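Long-range contact in d-3-phosphoglycerate dehydrogenase oxidoreductase protein (Ralstonia solanacearum, PDB 3GG9), which probably catalyses the NAD-dependent oxidation of D-3-phosphoglycerate, as a member of the D-isomer specific 2-hydroxyacid dehydrogenase family: residues G79-D84 / V99-G104. Sequence-based numbering, arbitrary orientation.
Sequences GRVSRD and VVVLEG. With SO4 (sulfate ion), chain E.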
# COMPACT_ATOMS: atom_id res chain seq x y z
N GLY A 79 16.01 -15.19 13.67
CA GLY A 79 16.77 -14.83 12.49
C GLY A 79 18.27 -15.00 12.68
O GLY A 79 18.72 -15.63 13.64
N ARG A 80 19.04 -14.41 11.76
CA ARG A 80 20.50 -14.60 11.70
C ARG A 80 21.29 -13.86 12.79
O ARG A 80 20.87 -12.81 13.28
CB ARG A 80 21.03 -14.22 10.30
CG ARG A 80 21.08 -12.71 10.02
CD ARG A 80 21.06 -12.39 8.52
NE ARG A 80 22.40 -12.32 7.92
CZ ARG A 80 23.18 -11.24 7.92
NH1 ARG A 80 24.38 -11.29 7.35
NH2 ARG A 80 22.78 -10.11 8.49
N VAL A 81 22.44 -14.42 13.15
CA VAL A 81 23.38 -13.77 14.05
C VAL A 81 24.56 -13.28 13.21
O VAL A 81 25.23 -14.08 12.55
CB VAL A 81 23.91 -14.73 15.16
CG1 VAL A 81 24.81 -13.98 16.14
CG2 VAL A 81 22.75 -15.37 15.91
N SER A 82 24.80 -11.97 13.24
CA SER A 82 25.92 -11.39 12.48
C SER A 82 27.26 -11.63 13.18
O SER A 82 27.42 -11.35 14.37
CB SER A 82 25.69 -9.89 12.24
OG SER A 82 25.75 -9.15 13.45
N ARG A 83 28.21 -12.16 12.42
CA ARG A 83 29.54 -12.47 12.92
C ARG A 83 30.49 -11.27 12.88
O ARG A 83 31.56 -11.28 13.50
CB ARG A 83 30.15 -13.64 12.13
CG ARG A 83 29.30 -14.92 12.09
CD ARG A 83 28.98 -15.42 13.50
NE ARG A 83 28.86 -16.88 13.57
CZ ARG A 83 27.74 -17.56 13.33
NH1 ARG A 83 27.75 -18.88 13.43
NH2 ARG A 83 26.62 -16.93 13.01
N ASP A 84 30.08 -10.22 12.16
CA ASP A 84 30.96 -9.08 11.88
C ASP A 84 31.15 -8.14 13.07
O ASP A 84 30.45 -8.25 14.09
CB ASP A 84 30.47 -8.32 10.63
CG ASP A 84 29.27 -7.42 10.89
OD1 ASP A 84 28.34 -7.83 11.63
OD2 ASP A 84 29.24 -6.30 10.35
N VAL A 99 28.05 -18.37 27.65
CA VAL A 99 26.66 -18.16 27.22
C VAL A 99 26.56 -18.53 25.75
O VAL A 99 27.24 -17.91 24.92
CB VAL A 99 26.23 -16.69 27.44
CG1 VAL A 99 24.86 -16.41 26.79
CG2 VAL A 99 26.18 -16.38 28.93
N VAL A 100 25.76 -19.55 25.42
CA VAL A 100 25.62 -19.95 24.02
C VAL A 100 24.62 -19.06 23.29
O VAL A 100 23.56 -18.73 23.82
CB VAL A 100 25.31 -21.47 23.79
CG1 VAL A 100 26.49 -22.32 24.22
CG2 VAL A 100 24.03 -21.90 24.50
N VAL A 101 24.99 -18.65 22.08
CA VAL A 101 24.11 -17.87 21.24
C VAL A 101 23.56 -18.78 20.16
O VAL A 101 24.31 -19.39 19.39
CB VAL A 101 24.81 -16.64 20.65
CG1 VAL A 101 23.89 -15.92 19.65
CG2 VAL A 101 25.21 -15.68 21.78
N LEU A 102 22.23 -18.91 20.12
CA LEU A 102 21.58 -19.80 19.17
C LEU A 102 21.10 -18.99 17.98
O LEU A 102 20.56 -17.90 18.14
CB LEU A 102 20.42 -20.55 19.83
CG LEU A 102 20.71 -21.19 21.20
CD1 LEU A 102 19.57 -22.06 21.64
CD2 LEU A 102 22.00 -21.99 21.20
N GLU A 103 21.32 -19.52 16.78
CA GLU A 103 21.04 -18.78 15.55
C GLU A 103 19.81 -19.35 14.90
O GLU A 103 19.68 -20.58 14.74
CB GLU A 103 22.23 -18.85 14.59
CG GLU A 103 22.00 -18.13 13.25
CD GLU A 103 23.28 -17.86 12.48
OE1 GLU A 103 23.36 -16.78 11.84
OE2 GLU A 103 24.19 -18.72 12.52
N GLY A 104 18.89 -18.47 14.54
CA GLY A 104 17.71 -18.88 13.81
C GLY A 104 17.89 -18.80 12.32
O GLY A 104 19.00 -18.66 11.81
S SO4 E . 16.96 -12.13 9.16
O1 SO4 E . 15.93 -11.81 10.12
O2 SO4 E . 17.77 -13.23 9.65
O3 SO4 E . 16.33 -12.54 7.91
O4 SO4 E . 17.77 -10.93 8.95
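With chi1 at 178°, E103 swings CG opposite the backbone N and continues extended, which carries the carboxylate across to V81 and R83; R83, bent at chi2 and chi3, folds its guanidinium back to meet it. The two carboxylate oxygens divide the work. OE1 of E103 accepts the backbone N-H of V81 (N to OE1 2.9 Å) almost straight, from above the carboxylate plane. OE2 of E103 takes NH2 of R83 at 3.1 Å in a nearly straight salt bridge: OE2 lies at the guanidinium edge, in its plane, whereas NH2 arrives from above the carboxylate plane, the two planes being 44° apart. The same NH2 of R83 also reaches V81 O at 3.2 Å, so two acceptors in its plane probably limit how far the guanidinium can turn. Alongside the acid's aliphatic stem, V81 CG2 rests against E103 CB and meets V101 CG1 at 3.9 Å; L91 of helix 91-97 touches both valines. G104 N donates to G79 O at 3.0 Å, joining the loop to the chain leaving strand 100-102, the last of the five-stranded parallel sheet. The N-H of the same peptide, R80 N, donates to sulfate O2 at 2.7 Å, and R224 and Y312 bind the same ion. E103 thus ties down the loop just beyond this anion-binding amide, its charge probably balanced largely by R83; the sulfate, probably from the crystallisation liquor, may mark where an anionic substrate group could bind.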